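Local structure of lantibiotic dehydratase (Microbispora corallina, 5EHK) at residues L102-L106 with A125-L129; G144-S150 with V368-L374. The protein probably dehydrates serine and threonine residues of the precursor peptide in biosynthesis of the lantibiotic NAI-107, in a tRNA-dependent reaction. All coordinates share one frame; numbering follows the deposited sequence.

Interaction 1 (L102-L106 with A125-L129)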
loop_
_atom_site.group_PDB
_atom_site.type_symbol
_atom_site.label_atom_id
_atom_site.label_comp_id
_atom_site.label_asym_id
_atom_site.label_seq_id
_atom_site.Cartn_x
_atom_site.Cartn_y
_atom_site.Cartn_z
ATOM N N LEU A 102 -0.000 -45.077 -14.958
ATOM C CA LEU A 102 0.188 -45.935 -13.796
ATOM C C LEU A 102 -0.475 -47.272 -14.057
ATOM O O LEU A 102 -0.001 -48.313 -13.599
ATOM C CB LEU A 102 -0.396 -45.294 -12.538
ATOM C CG LEU A 102 -0.339 -46.143 -11.262
ATOM C CD1 LEU A 102 1.101 -46.477 -10.909
ATOM C CD2 LEU A 102 -1.008 -45.428 -10.100
ATOM N N ALA A 103 -1.573 -47.226 -14.804
ATOM C CA ALA A 103 -2.322 -48.422 -15.144
ATOM C C ALA A 103 -1.479 -49.322 -16.028
ATOM O O ALA A 103 -1.595 -50.547 -15.979
ATOM C CB ALA A 103 -3.631 -48.063 -15.828
ATOM N N GLY A 104 -0.626 -48.714 -16.839
ATOM C CA GLY A 104 0.243 -49.489 -17.700
ATOM C C GLY A 104 1.231 -50.290 -16.876
ATOM O O GLY A 104 1.423 -51.487 -17.100
ATOM N N LEU A 105 1.830 -49.642 -15.888
ATOM C CA LEU A 105 2.795 -50.318 -15.036
ATOM C C LEU A 105 2.159 -51.497 -14.287
ATOM O O LEU A 105 2.768 -52.556 -14.144
ATOM C CB LEU A 105 3.444 -49.320 -14.078
ATOM C CG LEU A 105 4.565 -49.848 -13.191
ATOM C CD1 LEU A 105 5.621 -48.778 -12.982
ATOM C CD2 LEU A 105 3.998 -50.305 -11.865
ATOM N N LEU A 106 0.926 -51.319 -13.833
ATOM C CA LEU A 106 0.232 -52.373 -13.103
ATOM C C LEU A 106 -0.094 -53.541 -14.034
ATOM O O LEU A 106 -0.221 -54.683 -13.593
ATOM C CB LEU A 106 -1.042 -51.830 -12.439
ATOM C CG LEU A 106 -0.791 -50.849 -11.289
ATOM C CD1 LEU A 106 -2.081 -50.288 -10.752
ATOM C CD2 LEU A 106 0.019 -51.483 -10.162
ATOM N N ALA A 125 5.984 -45.447 -8.334
ATOM C CA ALA A 125 4.661 -45.924 -8.752
ATOM C C ALA A 125 3.801 -46.469 -7.619
ATOM O O ALA A 125 2.583 -46.304 -7.625
ATOM C CB ALA A 125 4.804 -46.975 -9.824
ATOM N N ALA A 126 4.430 -47.151 -6.667
ATOM C CA ALA A 126 3.718 -47.661 -5.507
ATOM C C ALA A 126 3.088 -46.518 -4.690
ATOM O O ALA A 126 1.925 -46.601 -4.296
ATOM C CB ALA A 126 4.639 -48.486 -4.655
ATOM N N LEU A 127 3.840 -45.441 -4.464
ATOM C CA LEU A 127 3.317 -44.285 -3.724
ATOM C C LEU A 127 2.129 -43.636 -4.440
ATOM O O LEU A 127 1.164 -43.207 -3.807
ATOM C CB LEU A 127 4.413 -43.251 -3.440
ATOM C CG LEU A 127 5.474 -43.616 -2.400
ATOM C CD1 LEU A 127 6.425 -42.451 -2.166
ATOM C CD2 LEU A 127 4.823 -44.040 -1.089
ATOM N N ALA A 128 2.217 -43.555 -5.761
ATOM C CA ALA A 128 1.110 -43.069 -6.566
ATOM C C ALA A 128 -0.116 -43.950 -6.353
ATOM O O ALA A 128 -1.222 -43.453 -6.140
ATOM C CB ALA A 128 1.495 -43.058 -8.036
ATOM N N LEU A 129 0.087 -45.263 -6.385
ATOM C CA LEU A 129 -1.019 -46.194 -6.208
ATOM C C LEU A 129 -1.611 -46.076 -4.814
ATOM O O LEU A 129 -2.830 -46.128 -4.640
ATOM C CB LEU A 129 -0.549 -47.624 -6.406
ATOM C CG LEU A 129 -1.705 -48.593 -6.209
ATOM C CD1 LEU A 129 -2.508 -48.735 -7.498
ATOM C CD2 LEU A 129 -1.213 -49.929 -5.691
#

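Interaction 2 (G144-S150 with V368-L374)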
loop_
_atom_site.group_PDB
_atom_site.type_symbol
_atom_site.label_atom_id
_atom_site.label_comp_id
_atom_site.label_asym_id
_atom_site.label_seq_id
_atom_site.Cartn_x
_atom_site.Cartn_y
_atom_site.Cartn_z
ATOM N N GLY A 144 -13.261 -39.501 -10.004
ATOM C CA GLY A 144 -13.638 -40.340 -11.132
ATOM C C GLY A 144 -14.463 -41.530 -10.685
ATOM O O GLY A 144 -15.678 -41.428 -10.518
ATOM N N LEU A 145 -13.796 -42.658 -10.466
ATOM C CA LEU A 145 -14.437 -43.813 -9.843
ATOM C C LEU A 145 -14.032 -43.959 -8.379
ATOM O O LEU A 145 -14.282 -44.994 -7.759
ATOM C CB LEU A 145 -14.102 -45.095 -10.593
ATOM C CG LEU A 145 -14.778 -45.207 -11.949
ATOM C CD1 LEU A 145 -13.894 -45.981 -12.909
ATOM C CD2 LEU A 145 -16.137 -45.871 -11.761
ATOM N N PHE A 146 -13.418 -42.917 -7.827
ATOM C CA PHE A 146 -12.987 -42.954 -6.444
ATOM C C PHE A 146 -14.099 -42.499 -5.518
ATOM O O PHE A 146 -14.230 -42.997 -4.406
ATOM C CB PHE A 146 -11.759 -42.068 -6.259
ATOM C CG PHE A 146 -10.559 -42.558 -7.003
ATOM C CD1 PHE A 146 -9.665 -43.430 -6.402
ATOM C CD2 PHE A 146 -10.328 -42.157 -8.305
ATOM C CE1 PHE A 146 -8.560 -43.891 -7.082
ATOM C CE2 PHE A 146 -9.225 -42.614 -8.995
ATOM C CZ PHE A 146 -8.343 -43.491 -8.384
ATOM N N ALA A 147 -14.910 -41.554 -5.976
ATOM C CA ALA A 147 -15.937 -40.990 -5.112
ATOM C C ALA A 147 -17.053 -40.353 -5.917
ATOM O O ALA A 147 -16.885 -40.071 -7.105
ATOM C CB ALA A 147 -15.328 -39.979 -4.166
ATOM N N GLY A 148 -18.194 -40.133 -5.266
ATOM C CA GLY A 148 -19.359 -39.648 -5.965
ATOM C C GLY A 148 -20.424 -39.099 -5.053
ATOM O O GLY A 148 -20.164 -38.889 -3.869
ATOM N N VAL A 149 -21.629 -38.902 -5.594
ATOM C CA VAL A 149 -22.673 -38.146 -4.897
ATOM C C VAL A 149 -23.958 -38.953 -4.683
ATOM O O VAL A 149 -24.175 -39.967 -5.350
ATOM C CB VAL A 149 -23.048 -36.856 -5.670
ATOM C CG1 VAL A 149 -21.833 -35.953 -5.793
ATOM C CG2 VAL A 149 -23.557 -37.203 -7.052
ATOM N N SER A 150 -24.808 -38.496 -3.763
ATOM C CA SER A 150 -26.121 -39.112 -3.551
ATOM C C SER A 150 -27.103 -38.157 -2.865
ATOM O O SER A 150 -26.701 -37.203 -2.174
ATOM C CB SER A 150 -26.003 -40.386 -2.709
ATOM O OG SER A 150 -25.580 -40.106 -1.381
ATOM N N VAL A 368 -15.959 -38.517 -15.766
ATOM C CA VAL A 368 -16.837 -39.494 -15.126
ATOM C C VAL A 368 -17.350 -38.987 -13.803
ATOM O O VAL A 368 -16.578 -38.555 -12.965
ATOM C CB VAL A 368 -16.129 -40.861 -14.898
ATOM C CG1 VAL A 368 -16.981 -41.775 -14.019
ATOM C CG2 VAL A 368 -15.795 -41.529 -16.237
ATOM N N ASP A 369 -18.661 -39.019 -13.629
ATOM C CA ASP A 369 -19.246 -38.755 -12.325
ATOM C C ASP A 369 -19.842 -40.063 -11.809
ATOM O O ASP A 369 -20.409 -40.851 -12.581
ATOM C CB ASP A 369 -20.353 -37.697 -12.398
ATOM C CG ASP A 369 -19.905 -36.385 -13.062
ATOM O OD1 ASP A 369 -18.683 -36.066 -13.058
ATOM O OD2 ASP A 369 -20.812 -35.666 -13.569
ATOM N N LEU A 370 -19.732 -40.285 -10.505
ATOM C CA LEU A 370 -20.174 -41.523 -9.910
ATOM C C LEU A 370 -21.376 -41.285 -9.024
ATOM O O LEU A 370 -21.324 -40.461 -8.118
ATOM C CB LEU A 370 -19.065 -42.082 -9.054
ATOM C CG LEU A 370 -19.343 -43.484 -8.537
ATOM C CD1 LEU A 370 -19.670 -44.403 -9.706
ATOM C CD2 LEU A 370 -18.161 -43.986 -7.727
ATOM N N ARG A 371 -22.466 -42.002 -9.272
ATOM C CA ARG A 371 -23.590 -41.947 -8.345
ATOM C C ARG A 371 -23.427 -43.037 -7.298
ATOM O O ARG A 371 -23.340 -44.225 -7.633
ATOM C CB ARG A 371 -24.944 -42.071 -9.032
ATOM C CG ARG A 371 -26.093 -41.935 -8.043
ATOM C CD ARG A 371 -27.425 -41.944 -8.739
ATOM N NE ARG A 371 -27.593 -43.172 -9.492
ATOM C CZ ARG A 371 -28.013 -44.301 -8.939
ATOM N NH1 ARG A 371 -28.324 -44.320 -7.647
ATOM N NH2 ARG A 371 -28.129 -45.399 -9.675
ATOM N N ILE A 372 -23.324 -42.618 -6.041
ATOM C CA ILE A 372 -23.168 -43.532 -4.920
ATOM C C ILE A 372 -24.499 -44.132 -4.462
ATOM O O ILE A 372 -25.478 -43.403 -4.263
ATOM C CB ILE A 372 -22.511 -42.811 -3.734
ATOM C CG1 ILE A 372 -21.059 -42.459 -4.066
ATOM C CG2 ILE A 372 -22.595 -43.656 -2.468
ATOM C CD1 ILE A 372 -20.189 -43.626 -4.541
ATOM N N ASP A 373 -24.541 -45.458 -4.314
ATOM C CA ASP A 373 -25.704 -46.132 -3.720
ATOM C C ASP A 373 -25.643 -45.997 -2.206
ATOM O O ASP A 373 -24.918 -46.722 -1.527
ATOM C CB ASP A 373 -25.774 -47.611 -4.144
ATOM C CG ASP A 373 -27.028 -48.320 -3.618
ATOM O OD1 ASP A 373 -27.940 -47.639 -3.098
ATOM O OD2 ASP A 373 -27.104 -49.566 -3.731
ATOM N N LEU A 374 -26.420 -45.056 -1.691
ATOM C CA LEU A 374 -26.361 -44.680 -0.289
ATOM C C LEU A 374 -27.559 -43.804 -0.024
ATOM O O LEU A 374 -27.822 -42.835 -0.740
ATOM C CB LEU A 374 -25.069 -43.918 0.022
ATOM C CG LEU A 374 -24.748 -43.305 1.398
ATOM C CD1 LEU A 374 -24.451 -44.350 2.483
ATOM C CD2 LEU A 374 -23.564 -42.340 1.264
#

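Interaction 1 (L102-L106 with A125-L129)
The carbonyl oxygen of Ala125 meets two partners: Leu129 N reaches it at 3.0 Å in the ordinary bond of helix 119-138, and from the other helix the CD1 methyl of Leu102 rests against it, Leu102 CD1 to Ala125 O being 3.6 Å. Across the segments the contact is wholly van der Waals in kind, and Leu102 is its chief side chain. With CG anti to the backbone N (chi1 176°), the fork points to the other helix and its two methyls touch different residues. CD1 lies by Ala125, while CD2 rests against both the methyl of Ala128, 4.0 Å from Leu102 CD2 to Ala128 CB, and the backbone at Leu129. The small alanines let the forked end come close to the helix backbone.

One turn on, Leu105 and Leu106 flank this insertion. Leu105 touches the same alanine methyl as Leu102, with CD1 at 3.7 Å from Ala125 CB, so two leucines share the methyl of Ala125. Leu106 instead meets the longer side chain of Leu129: the two run obliquely across each other and touch methyl to methyl, Leu106 CD1 to Leu129 CD1 at 3.6 Å.

Other helices close the sides. Helix 79-85 sends Leu82 against Leu105 and Leu106 and Ala85 against Leu129, whereas helix 92-98 adds Val95 to Leu102 and Met92 to Leu106. A hydrogen bond between Leu102 N and Ser99 OG ties up the first turn of helix 100-110.

The two axes come within 10.7 Å at a crossing angle of -113°, steep enough to keep the contact local. This is leucine packing on alanine and leucine between successive, steeply crossed helices, in a small helical cluster of the lantibiotic dehydratase N-terminal family region.

Interaction 2 (G144-S150 with V368-L374)
Gly144 starts the contact with its carbonyl oxygen, which faces two side chains of the other segment: the CG1 methyl of Val368 and the CB of Leu370, Gly144 O to Leu370 CB being 3.7 Å. Leu145 sets off away from segment 368-374, yet its side chain bends back far enough for a loose apolar touch, 4.3 Å from Leu145 CD2 to Leu370 CD1. Leu370 thus fills the inside of the turn, and Ala147 meets it from the far end of that turn with its carbonyl oxygen, 3.5 Å from Leu370 CB.

At Gly148 the backbones close up. Its CA donates a CA-H...O contact to Leu370 O at 3.0 Å, and CG1 of Ile372 packs over its carbonyl carbon. Val149 then makes the pairing proper: Val149 N gives its hydrogen to Leu370 O at 3.0 Å, nearly in line with the carbonyl (167°), and Val149 O receives Ile372 N at 2.9 Å, a more bent approach with the donor tilted 29° from the carbonyl plane. Both bonds straddle Arg371, the pattern of a parallel bridge, here a single one between short strand segments whose directions differ by 53°. Ser150 follows with its CB against Ile372 O at 3.4 Å; OG, set between the backbone N and the carbonyl carbon, lies by Leu374, with Ser150 OG to Leu374 O at 3.6 Å, a touch and not a hydrogen bond.

The neighbours continue the pattern outward. Phe146, Gly148 and Ser150 share backbone hydrogen bonds with Val18, Thr16 and Val14, while Asp369 and Arg371 do so with Arg169 and Arg167. Strand 147-155 therefore lies between antiparallel strand 6-17 and parallel strand 366-379, strand 167-172 lies beyond the latter, and helix 92-98 covers the turn through Ala94 and Leu97.

In the fold
Helix 119-138 runs out of interaction 1 and is followed directly by strand 147-155 of interaction 2, so the two contacts come one after the other along the chain, although segment 368-374 joins from more than 200 residues later. Their centres are 22 Å apart and their nearest atoms about 7 Å, without touching. Two elements span the interval. Tyr132 touches Leu102 and also sets its ring against that of Phe146, and helix 92-98 packs on Leu102 and Leu106 as well as on Leu145, Phe146 and Val368. Interaction 1 thus belongs to the helical cluster lying beside the strands that interaction 2 pairs.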